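Receptor-like protein kinase ANXUR1 (Arabidopsis thaliana, PDB 6FIG) probably acts as a cell-surface receptor kinase in plant reproduction, with an ectodomain of tandem malectin-like domains. Local coordinates at residues L227-N232 with I249-R254; F233-Q238 with G325-K330; F286-L291 with A315-W320; N295-N300 with Y359-L364. All blocks are in the same frame, centred on the assembly; numbering follows the deposited sequence.

All four contacts lie in the C-terminal part of the malectin-like ectodomain. Going from the N terminus, contact 1 closes first: strand 225-228 pairs with strand 252-255 across a loop that carries the short helix 247-250. Contact 2 starts within that loop and therefore crosses contact 1, pinning 233-238 to the start of strand 327-336. Contact 3 falls wholly within the span of contact 2, tying the end of strand 278-287 to helix 317-321. Contact 4 begins between the two halves of contact 3 and ends beyond contact 2, so it crosses both, bringing the approach to strand 299-303 against strand 363-372. That last strand neighbours both 252-255 and 278-287, linking contacts 1, 3 and 4.

Contact 1 of 4, residues L227-N232 with I249-R254; sequences LQASNN and IYKTAR. With CA (calcium ion), chain H.
Leu-227 and Gln-228 run antiparallel to Ala-253 and Thr-252, the former facing Ala-253 as a hydrogen-bonded pair and the latter facing Thr-252 as a non-hydrogen-bonded pair. This short ladder belongs to the malectin-like beta-sandwich and borders a calcium site. Leu-227 N donates to Ala-253 O at 2.8 Å, and Ala-253 N returns a bond to Leu-227 O at 3.1 Å. Beyond the ladder, Ala-229 N reaches Lys-251 O at 2.8 Å, holding the turn that leads into strand 252-255. Ala-229 suits the turn because its CB methyl is small enough to lie against Lys-251 CB at 4.1 Å. The extended lysine chain leads away and packs on Lys-27 of the second subunit. Gln-228 and Thr-252 lie side by side on one face of the ladder, with Gln-228 NE2 3.9 Å from Thr-252 CG2. Threonine serves both neighbours, its methyl meeting the glutamine and its hydroxyl the metal. A chi1 of 56° puts OG1 between the backbone N and the carbonyl carbon, on the side where Thr-252 O also binds the calcium ion, both oxygens at 2.4 Å. Asn-192 OD1, Val-193 O and Asn-365 O complete the shell with Ile-249 O, which lies 2.5 Å from the calcium ion.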
# COMPACT_ATOMS: atom_id res chain seq x y z
N LEU A 227 -23.57 -3.57 -18.39
CA LEU A 227 -22.75 -2.96 -19.42
C LEU A 227 -21.30 -2.96 -18.97
O LEU A 227 -21.01 -2.82 -17.77
CB LEU A 227 -23.18 -1.51 -19.64
CG LEU A 227 -24.67 -1.23 -19.94
CD1 LEU A 227 -24.96 0.26 -19.84
CD2 LEU A 227 -25.05 -1.78 -21.30
N GLN A 228 -20.39 -3.07 -19.93
CA GLN A 228 -18.97 -2.95 -19.65
C GLN A 228 -18.32 -2.04 -20.68
O GLN A 228 -18.62 -2.11 -21.89
CB GLN A 228 -18.32 -4.32 -19.70
CG GLN A 228 -16.92 -4.34 -19.12
CD GLN A 228 -16.46 -5.75 -18.85
OE1 GLN A 228 -16.52 -6.61 -19.74
NE2 GLN A 228 -16.01 -6.00 -17.63
N ALA A 229 -17.41 -1.19 -20.20
CA ALA A 229 -16.70 -0.27 -21.07
C ALA A 229 -15.79 -1.08 -21.97
O ALA A 229 -15.40 -2.20 -21.64
CB ALA A 229 -15.89 0.72 -20.28
N SER A 230 -15.47 -0.49 -23.12
CA SER A 230 -14.63 -1.15 -24.11
C SER A 230 -13.24 -1.38 -23.54
O SER A 230 -12.84 -0.75 -22.55
CB SER A 230 -14.54 -0.30 -25.38
OG SER A 230 -13.89 0.93 -25.10
N ASN A 231 -12.52 -2.29 -24.17
CA ASN A 231 -11.12 -2.54 -23.83
C ASN A 231 -10.34 -1.23 -23.97
O ASN A 231 -10.53 -0.49 -24.94
CB ASN A 231 -10.52 -3.60 -24.78
CG ASN A 231 -11.14 -4.98 -24.59
OD1 ASN A 231 -11.72 -5.28 -23.54
ND2 ASN A 231 -11.02 -5.83 -25.61
N ASN A 232 -9.49 -0.95 -22.99
CA ASN A 232 -8.66 0.27 -22.97
C ASN A 232 -9.46 1.58 -22.85
O ASN A 232 -8.91 2.65 -23.13
CB ASN A 232 -7.72 0.34 -24.19
CG ASN A 232 -6.87 -0.90 -24.35
OD1 ASN A 232 -6.39 -1.49 -23.37
ND2 ASN A 232 -6.66 -1.31 -25.60
N ILE A 249 -14.92 0.27 -10.86
CA ILE A 249 -16.31 0.58 -10.54
C ILE A 249 -16.96 1.31 -11.71
O ILE A 249 -18.09 0.96 -12.14
CB ILE A 249 -16.41 1.49 -9.28
CG1 ILE A 249 -15.99 0.70 -8.04
CG2 ILE A 249 -17.78 2.15 -9.13
CD1 ILE A 249 -16.92 -0.44 -7.68
N TYR A 250 -16.25 2.29 -12.24
CA TYR A 250 -16.78 3.17 -13.28
C TYR A 250 -16.82 2.52 -14.66
O TYR A 250 -17.55 2.99 -15.53
CB TYR A 250 -15.98 4.48 -13.28
CG TYR A 250 -16.11 5.20 -11.96
CD1 TYR A 250 -17.33 5.71 -11.54
CD2 TYR A 250 -15.02 5.34 -11.11
CE1 TYR A 250 -17.46 6.36 -10.33
CE2 TYR A 250 -15.14 6.00 -9.89
CZ TYR A 250 -16.36 6.47 -9.49
OH TYR A 250 -16.50 7.12 -8.29
N LYS A 251 -16.08 1.42 -14.85
CA LYS A 251 -16.07 0.71 -16.14
C LYS A 251 -17.19 -0.32 -16.33
O LYS A 251 -17.28 -0.96 -17.39
CB LYS A 251 -14.70 0.03 -16.37
CG LYS A 251 -13.58 1.03 -16.50
CD LYS A 251 -12.21 0.35 -16.59
CE LYS A 251 -11.10 1.40 -16.55
NZ LYS A 251 -9.72 0.82 -16.54
N THR A 252 -18.03 -0.50 -15.32
CA THR A 252 -19.21 -1.34 -15.44
C THR A 252 -20.42 -0.62 -14.88
O THR A 252 -20.31 0.19 -13.97
CB THR A 252 -19.08 -2.68 -14.72
OG1 THR A 252 -18.78 -2.43 -13.35
CG2 THR A 252 -17.99 -3.55 -15.37
N ALA A 253 -21.59 -0.98 -15.40
CA ALA A 253 -22.84 -0.41 -14.92
C ALA A 253 -23.99 -1.39 -15.10
O ALA A 253 -23.92 -2.34 -15.88
CB ALA A 253 -23.14 0.90 -15.67
N ARG A 254 -25.05 -1.14 -14.35
CA ARG A 254 -26.33 -1.79 -14.60
C ARG A 254 -27.22 -0.73 -15.20
O ARG A 254 -27.26 0.41 -14.72
CB ARG A 254 -26.95 -2.37 -13.33
CG ARG A 254 -28.16 -3.25 -13.56
CD ARG A 254 -28.67 -3.89 -12.29
NE ARG A 254 -27.64 -4.75 -11.69
CZ ARG A 254 -27.33 -5.98 -12.11
NH1 ARG A 254 -27.98 -6.56 -13.11
NH2 ARG A 254 -26.37 -6.67 -11.49
CA CA H . -19.78 -0.81 -11.84

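Contact 2 of 4, residues F233-Q238 with G325-K330; sequences FRINYQ and GIPMYK
Ile-326 lies alongside Asn-236 and ends on Gln-238. Its CB is 3.9 Å from Asn-236 O. From there the branches divide: CG1 passes Asn-236 ND2 at 4.0 Å, while CG2 turns toward Gln-238 OE1. The outer bond is extended (chi2 173°), which carries CD1 to the amide of Gln-238, 3.5 Å from its NE2. A branched aliphatic side chain suits this course: CG1 and CD1 form one arm and CG2 the other. The loop that follows strand 225-228 is thereby laid over the start of strand 327-336 in the malectin-like beta-sandwich, and one nearly straight backbone bond fixes it there, Asn-236 N to Gly-325 O at 2.9 Å and 171°. Glycine fits at 325 because its positive phi would press a CB against the preceding carbonyl oxygen, and the edge of the Phe-233 ring already brings CZ to 3.5 Å from Gly-325 CA. Pro-327, two residues on, is compact and rigid. Its CG lies over one face of the Tyr-237 ring in a CH-pi contact, 4.1 Å from the centroid, and touches Ile-235 CG2 at 3.5 Å. Tyr-237 OH is tethered to Ala-245 O, and a water donates to both Tyr-237 O and Pro-327 O.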
# COMPACT_ATOMS: atom_id res chain seq x y z
N PHE A 233 -10.72 1.52 -22.43
CA PHE A 233 -11.46 2.73 -22.08
C PHE A 233 -10.81 3.32 -20.83
O PHE A 233 -10.55 2.58 -19.88
CB PHE A 233 -12.93 2.44 -21.80
CG PHE A 233 -13.76 3.68 -21.65
CD1 PHE A 233 -14.24 4.35 -22.77
CD2 PHE A 233 -14.04 4.20 -20.40
CE1 PHE A 233 -14.99 5.50 -22.64
CE2 PHE A 233 -14.79 5.35 -20.26
CZ PHE A 233 -15.26 6.01 -21.39
N ARG A 234 -10.55 4.63 -20.83
CA ARG A 234 -9.89 5.30 -19.71
C ARG A 234 -10.93 6.11 -18.92
O ARG A 234 -11.77 6.81 -19.51
CB ARG A 234 -8.71 6.20 -20.13
CG ARG A 234 -7.85 6.62 -18.94
CD ARG A 234 -6.62 7.46 -19.28
NE ARG A 234 -6.11 8.18 -18.10
CZ ARG A 234 -5.39 7.64 -17.09
NH1 ARG A 234 -5.06 6.35 -17.09
NH2 ARG A 234 -5.00 8.41 -16.07
N ILE A 235 -10.87 5.96 -17.61
CA ILE A 235 -11.66 6.75 -16.69
C ILE A 235 -10.86 8.01 -16.41
O ILE A 235 -9.74 7.95 -15.90
CB ILE A 235 -11.96 6.00 -15.37
CG1 ILE A 235 -12.66 4.64 -15.66
CG2 ILE A 235 -12.79 6.87 -14.43
CD1 ILE A 235 -13.95 4.73 -16.46
N ASN A 236 -11.46 9.15 -16.72
CA ASN A 236 -10.83 10.45 -16.60
C ASN A 236 -11.29 11.18 -15.34
O ASN A 236 -12.26 11.92 -15.34
CB ASN A 236 -11.18 11.26 -17.85
CG ASN A 236 -10.59 12.64 -17.84
OD1 ASN A 236 -9.69 12.93 -17.06
ND2 ASN A 236 -11.10 13.51 -18.73
N TYR A 237 -10.58 10.96 -14.23
CA TYR A 237 -11.02 11.49 -12.94
C TYR A 237 -11.09 13.02 -12.81
O TYR A 237 -11.82 13.52 -11.97
CB TYR A 237 -10.14 10.93 -11.81
CG TYR A 237 -10.46 9.50 -11.39
CD1 TYR A 237 -10.05 8.42 -12.16
CD2 TYR A 237 -11.15 9.24 -10.21
CE1 TYR A 237 -10.34 7.12 -11.77
CE2 TYR A 237 -11.44 7.93 -9.81
CZ TYR A 237 -11.00 6.88 -10.58
OH TYR A 237 -11.28 5.60 -10.18
N GLN A 238 -10.27 13.75 -13.57
CA GLN A 238 -10.15 15.22 -13.42
C GLN A 238 -9.76 15.59 -11.97
O GLN A 238 -8.74 15.12 -11.50
CB GLN A 238 -11.41 15.96 -13.91
CG GLN A 238 -11.65 15.81 -15.40
CD GLN A 238 -12.77 16.75 -15.89
OE1 GLN A 238 -13.77 16.99 -15.20
NE2 GLN A 238 -12.60 17.26 -17.10
N GLY A 325 -16.75 9.26 -20.01
CA GLY A 325 -15.56 8.78 -19.32
C GLY A 325 -15.17 9.52 -18.06
O GLY A 325 -14.25 9.08 -17.38
N ILE A 326 -15.87 10.60 -17.70
CA ILE A 326 -15.59 11.31 -16.43
C ILE A 326 -16.46 10.69 -15.34
O ILE A 326 -17.69 10.64 -15.48
CB ILE A 326 -15.85 12.83 -16.55
CG1 ILE A 326 -14.88 13.46 -17.54
CG2 ILE A 326 -15.76 13.53 -15.20
CD1 ILE A 326 -15.14 14.91 -17.86
N PRO A 327 -15.84 10.19 -14.25
CA PRO A 327 -16.59 9.60 -13.16
C PRO A 327 -17.10 10.69 -12.22
O PRO A 327 -16.58 11.80 -12.18
CB PRO A 327 -15.53 8.74 -12.45
CG PRO A 327 -14.28 9.53 -12.63
CD PRO A 327 -14.39 10.18 -13.98
N MET A 328 -18.11 10.33 -11.43
CA MET A 328 -18.66 11.23 -10.43
C MET A 328 -19.43 10.42 -9.42
O MET A 328 -19.69 9.23 -9.59
CB MET A 328 -19.61 12.24 -11.07
CG MET A 328 -20.78 11.57 -11.75
SD MET A 328 -22.18 12.67 -12.11
CE MET A 328 -22.82 12.93 -10.47
N TYR A 329 -19.84 11.11 -8.36
CA TYR A 329 -20.78 10.54 -7.43
C TYR A 329 -21.72 11.63 -6.95
O TYR A 329 -21.43 12.83 -7.05
CB TYR A 329 -20.06 9.87 -6.25
CG TYR A 329 -19.32 10.85 -5.39
CD1 TYR A 329 -18.03 11.23 -5.70
CD2 TYR A 329 -19.93 11.43 -4.27
CE1 TYR A 329 -17.34 12.16 -4.95
CE2 TYR A 329 -19.26 12.35 -3.49
CZ TYR A 329 -17.95 12.69 -3.82
OH TYR A 329 -17.23 13.62 -3.10
N LYS A 330 -22.86 11.19 -6.43
CA LYS A 330 -23.77 12.10 -5.77
C LYS A 330 -24.24 11.47 -4.48
O LYS A 330 -24.60 10.31 -4.46
CB LYS A 330 -24.98 12.42 -6.63
CG LYS A 330 -25.69 13.67 -6.11
CD LYS A 330 -26.20 14.55 -7.25
CE LYS A 330 -26.67 15.90 -6.73
NZ LYS A 330 -27.93 15.81 -5.94
O HOH W 1 -14.51 13.64 -12.07

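Contact 3 of 4, residues F286-L291 with A315-W320; sequences FCEFQL and ADIIGW
Ile-317 presses its branched side chain into the angle between Phe-286 and the backbone of Glu-288, forming the tight half of the contact. Its CG2 reaches Glu-288 N at 3.7 Å, and its CD1 comes to 3.9 Å from Phe-286 CD1. A beta-branched residue fits here because its two arms can meet two neighbours at once. Beside it, Trp-320 brings CZ3 to 3.9 Å from Phe-286 CE2, with the two ring planes at 42°; the phenyl ring also packs on Met-328, Leu-364 and Phe-299, and is buried.

Toward Glu-288 the packing gives way to polar links and water. The methylene stem of the glutamate still packs, its CB lying 3.8 Å from Ile-318 CD1, but a bend at chi2 (58°) curls the carboxylate back to its own loop. There OE2 accepts twice: from Gln-290 N at 3.0 Å through the anti lone pair, and from Leu-291 N at 2.9 Å, from 48° above the carboxylate plane. OE1 forms a salt bridge with Lys-297 and accepts a hydrogen bond from a water 2.9 Å away, which in turn accepts a weak bond from Ile-318 N. Lys-297 and these donors would probably stabilise the negative charge of Glu-288. Farther out, Trp-320 is partly exposed and Gly-319 lies at the surface. Asp-316 OD1 accepts from Gly-319 N at 3.0 Å, making Asp-316 the N-cap of helix 317-321. This short, side-chain-capped helix lies against strand 278-287 of the malectin-like beta-sandwich.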
# COMPACT_ATOMS: atom_id res chain seq x y z
N PHE A 286 -21.44 7.26 -10.78
CA PHE A 286 -21.82 7.27 -12.20
C PHE A 286 -20.62 7.50 -13.10
O PHE A 286 -19.73 8.25 -12.75
CB PHE A 286 -22.82 8.37 -12.50
CG PHE A 286 -24.10 8.28 -11.73
CD1 PHE A 286 -25.13 7.44 -12.15
CD2 PHE A 286 -24.33 9.13 -10.64
CE1 PHE A 286 -26.34 7.41 -11.48
CE2 PHE A 286 -25.54 9.09 -9.97
CZ PHE A 286 -26.55 8.25 -10.39
N CYS A 287 -20.65 6.92 -14.29
CA CYS A 287 -19.69 7.25 -15.33
C CYS A 287 -20.32 6.76 -16.62
O CYS A 287 -20.66 5.58 -16.75
CB CYS A 287 -18.34 6.58 -15.10
SG CYS A 287 -17.09 6.97 -16.36
N GLU A 288 -20.49 7.68 -17.56
CA GLU A 288 -21.07 7.34 -18.84
C GLU A 288 -19.97 6.86 -19.76
O GLU A 288 -19.08 7.64 -20.10
CB GLU A 288 -21.78 8.55 -19.47
CG GLU A 288 -22.42 8.28 -20.85
CD GLU A 288 -23.41 7.16 -20.78
OE1 GLU A 288 -24.44 7.35 -20.10
OE2 GLU A 288 -23.17 6.08 -21.37
N PHE A 289 -20.00 5.60 -20.15
CA PHE A 289 -18.98 5.05 -21.05
C PHE A 289 -19.50 4.57 -22.41
O PHE A 289 -18.73 4.06 -23.22
CB PHE A 289 -18.13 3.97 -20.35
CG PHE A 289 -18.92 2.84 -19.78
CD1 PHE A 289 -19.06 2.69 -18.39
CD2 PHE A 289 -19.51 1.87 -20.60
CE1 PHE A 289 -19.77 1.64 -17.85
CE2 PHE A 289 -20.24 0.83 -20.07
CZ PHE A 289 -20.36 0.70 -18.69
N GLN A 290 -20.78 4.78 -22.68
CA GLN A 290 -21.35 4.44 -24.01
C GLN A 290 -21.77 5.66 -24.80
O GLN A 290 -21.40 5.82 -25.96
CB GLN A 290 -22.51 3.49 -23.83
CG GLN A 290 -22.07 2.16 -23.27
CD GLN A 290 -23.13 1.10 -23.39
OE1 GLN A 290 -24.27 1.30 -22.94
NE2 GLN A 290 -22.78 -0.03 -23.97
N LEU A 291 -22.57 6.50 -24.18
CA LEU A 291 -23.13 7.70 -24.79
C LEU A 291 -22.16 8.84 -24.69
O LEU A 291 -21.13 8.74 -24.01
CB LEU A 291 -24.46 8.05 -24.12
CG LEU A 291 -25.50 6.93 -24.16
CD1 LEU A 291 -26.66 7.23 -23.23
CD2 LEU A 291 -25.96 6.73 -25.60
N ALA A 315 -31.74 12.94 -13.36
CA ALA A 315 -30.33 12.61 -13.49
C ALA A 315 -29.98 12.51 -14.97
O ALA A 315 -30.73 11.95 -15.77
CB ALA A 315 -30.04 11.29 -12.81
N ASP A 316 -28.82 13.06 -15.32
CA ASP A 316 -28.27 12.92 -16.67
C ASP A 316 -26.77 12.92 -16.43
O ASP A 316 -26.22 13.94 -16.03
CB ASP A 316 -28.74 14.08 -17.56
CG ASP A 316 -28.17 14.03 -18.98
OD1 ASP A 316 -27.12 13.34 -19.22
OD2 ASP A 316 -28.75 14.72 -19.85
N ILE A 317 -26.11 11.78 -16.64
CA ILE A 317 -24.70 11.66 -16.28
C ILE A 317 -23.82 12.66 -17.06
O ILE A 317 -23.03 13.40 -16.46
CB ILE A 317 -24.15 10.23 -16.43
CG1 ILE A 317 -24.96 9.25 -15.59
CG2 ILE A 317 -22.67 10.18 -15.99
CD1 ILE A 317 -24.76 7.80 -15.98
N ILE A 318 -23.94 12.68 -18.39
CA ILE A 318 -23.22 13.66 -19.19
C ILE A 318 -23.65 15.09 -18.86
O ILE A 318 -22.83 16.01 -18.85
CB ILE A 318 -23.38 13.42 -20.70
CG1 ILE A 318 -22.86 12.04 -21.12
CG2 ILE A 318 -22.64 14.49 -21.50
CD1 ILE A 318 -21.38 11.91 -21.17
N GLY A 319 -24.93 15.27 -18.56
CA GLY A 319 -25.43 16.55 -18.06
C GLY A 319 -24.65 17.05 -16.86
O GLY A 319 -24.32 18.22 -16.77
N TRP A 320 -24.35 16.13 -15.94
CA TRP A 320 -23.53 16.42 -14.77
C TRP A 320 -22.04 16.50 -15.04
O TRP A 320 -21.39 17.43 -14.55
CB TRP A 320 -23.75 15.33 -13.72
CG TRP A 320 -24.93 15.54 -12.84
CD1 TRP A 320 -25.40 16.71 -12.34
CD2 TRP A 320 -25.72 14.50 -12.26
NE1 TRP A 320 -26.46 16.46 -11.48
CE2 TRP A 320 -26.67 15.11 -11.42
CE3 TRP A 320 -25.72 13.12 -12.38
CZ2 TRP A 320 -27.63 14.37 -10.72
CZ3 TRP A 320 -26.65 12.39 -11.67
CH2 TRP A 320 -27.59 13.02 -10.85
O HOH W 2 -25.29 10.09 -19.98

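Contact 4 of 4, residues N295-N300 with Y359-L364; sequences NQKVFN and YYDSSL
Lys-297 NZ donates to Ser-363 OG at 2.8 Å, the side-chain hydrogen bond that joins the two segments. The same ammonium group donates a hydrogen bond to a water 2.8 Å away, and that water donates to Asp-361 OD2 at 2.7 Å, so lysine and aspartate are linked through solvent, their charged atoms not touching. Lysine suits this place because its chain can bend at chi3 (66°) to aim NZ at the serine. At the other end of the contact Tyr-359 N bonds to Gln-296 O at 2.9 Å. A second water, lying between the backbones, accepts from both Val-298 N and Asp-361 N.

Packing takes over outside these bonds. The aliphatic part of Lys-297 runs past the Asp-361 backbone, its CG 3.5 Å from Asp-361 O, while Asp-361 OD1 turns to Gly-257 N. Phe-299, with CG held between the backbone N and the carbonyl carbon (chi1 54°), presents one ring face to the serine backbone. Ser-362 CA makes a CH-pi contact 4.0 Å from the ring centroid, and Ser-363 N sits 3.9 Å above the plane over the ring centre. Ser-363 O comes 3.4 Å from Phe-299 CZ. Small serines suit this backbone because they let it lie so close to the ring.

Ser-363 N and O are buried by the contact with no hydrogen-bonding partner in the model, a probable cost that the close packing of the Phe-299 ring may offset; elsewhere this junction of the malectin-like sandwich is joined by the Tyr-359 to Gln-296 backbone bond, the lysine's bond to Ser-363 and bridging waters.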
# COMPACT_ATOMS: atom_id res chain seq x y z
N ASN A 295 -28.63 14.83 -22.64
CA ASN A 295 -30.00 14.54 -23.07
C ASN A 295 -30.12 13.30 -23.95
O ASN A 295 -31.08 13.16 -24.71
CB ASN A 295 -30.68 15.74 -23.73
CG ASN A 295 -32.19 15.70 -23.57
OD1 ASN A 295 -32.70 15.21 -22.57
ND2 ASN A 295 -32.92 16.23 -24.57
N GLN A 296 -29.17 12.39 -23.82
CA GLN A 296 -29.29 11.08 -24.40
C GLN A 296 -29.94 10.10 -23.46
O GLN A 296 -30.79 9.34 -23.88
CB GLN A 296 -27.94 10.58 -24.89
CG GLN A 296 -27.46 11.30 -26.14
CD GLN A 296 -26.25 10.65 -26.74
OE1 GLN A 296 -25.21 10.63 -26.10
NE2 GLN A 296 -26.37 10.10 -27.96
N LYS A 297 -29.52 10.11 -22.19
CA LYS A 297 -30.10 9.25 -21.16
C LYS A 297 -30.38 10.11 -19.94
O LYS A 297 -29.47 10.75 -19.41
CB LYS A 297 -29.16 8.11 -20.81
CG LYS A 297 -29.62 7.23 -19.65
CD LYS A 297 -28.70 6.03 -19.46
CE LYS A 297 -27.30 6.43 -19.02
NZ LYS A 297 -26.34 5.34 -19.28
N VAL A 298 -31.64 10.12 -19.53
CA VAL A 298 -32.14 11.02 -18.51
C VAL A 298 -33.13 10.23 -17.68
O VAL A 298 -34.04 9.61 -18.23
CB VAL A 298 -32.80 12.25 -19.17
CG1 VAL A 298 -33.31 13.22 -18.15
CG2 VAL A 298 -31.82 12.94 -20.11
N PHE A 299 -32.95 10.24 -16.36
CA PHE A 299 -33.69 9.31 -15.52
C PHE A 299 -34.02 9.84 -14.15
O PHE A 299 -33.29 10.69 -13.60
CB PHE A 299 -32.98 7.95 -15.42
CG PHE A 299 -31.54 8.01 -14.99
CD1 PHE A 299 -30.53 8.29 -15.88
CD2 PHE A 299 -31.20 7.66 -13.67
CE1 PHE A 299 -29.21 8.30 -15.48
CE2 PHE A 299 -29.88 7.67 -13.28
CZ PHE A 299 -28.88 7.99 -14.19
N ASN A 300 -35.11 9.32 -13.60
CA ASN A 300 -35.58 9.67 -12.28
C ASN A 300 -34.99 8.71 -11.28
O ASN A 300 -34.78 7.54 -11.58
CB ASN A 300 -37.10 9.62 -12.21
CG ASN A 300 -37.77 10.62 -13.13
OD1 ASN A 300 -37.31 11.76 -13.28
ND2 ASN A 300 -38.85 10.20 -13.77
N TYR A 359 -32.90 8.53 -25.66
CA TYR A 359 -33.24 7.20 -25.20
C TYR A 359 -34.04 7.30 -23.92
O TYR A 359 -34.05 8.35 -23.26
CB TYR A 359 -31.97 6.39 -24.93
CG TYR A 359 -31.09 6.21 -26.14
CD1 TYR A 359 -31.40 5.25 -27.09
CD2 TYR A 359 -29.94 6.99 -26.33
CE1 TYR A 359 -30.62 5.08 -28.22
CE2 TYR A 359 -29.13 6.82 -27.45
CZ TYR A 359 -29.47 5.86 -28.39
OH TYR A 359 -28.71 5.64 -29.53
N TYR A 360 -34.69 6.20 -23.56
CA TYR A 360 -35.42 6.08 -22.31
C TYR A 360 -34.76 4.95 -21.53
O TYR A 360 -35.05 3.78 -21.75
CB TYR A 360 -36.89 5.84 -22.55
CG TYR A 360 -37.54 7.01 -23.26
CD1 TYR A 360 -37.81 8.18 -22.56
CD2 TYR A 360 -37.84 6.95 -24.62
CE1 TYR A 360 -38.39 9.27 -23.20
CE2 TYR A 360 -38.43 8.04 -25.25
CZ TYR A 360 -38.68 9.20 -24.52
OH TYR A 360 -39.26 10.29 -25.13
N ASP A 361 -33.85 5.32 -20.64
CA ASP A 361 -32.99 4.34 -19.94
C ASP A 361 -32.51 4.97 -18.65
O ASP A 361 -32.74 6.16 -18.38
CB ASP A 361 -31.81 3.98 -20.87
CG ASP A 361 -31.12 2.63 -20.51
OD1 ASP A 361 -31.57 1.90 -19.62
OD2 ASP A 361 -30.08 2.34 -21.17
N SER A 362 -31.86 4.16 -17.83
CA SER A 362 -31.22 4.63 -16.61
C SER A 362 -30.01 3.74 -16.35
O SER A 362 -29.93 2.63 -16.86
CB SER A 362 -32.18 4.58 -15.43
OG SER A 362 -32.61 3.25 -15.18
N SER A 363 -29.06 4.25 -15.58
CA SER A 363 -27.87 3.44 -15.25
C SER A 363 -27.24 3.90 -13.95
O SER A 363 -27.48 5.01 -13.47
CB SER A 363 -26.84 3.45 -16.38
OG SER A 363 -26.23 4.72 -16.53
N LEU A 364 -26.42 3.01 -13.41
CA LEU A 364 -25.72 3.25 -12.17
C LEU A 364 -24.44 2.40 -12.21
O LEU A 364 -24.48 1.25 -12.66
CB LEU A 364 -26.60 2.86 -10.98
CG LEU A 364 -25.99 3.06 -9.57
CD1 LEU A 364 -25.75 4.53 -9.29
CD2 LEU A 364 -26.93 2.45 -8.54
O HOH W 3 -27.59 3.14 -20.40
O HOH W 4 -33.58 8.30 -20.60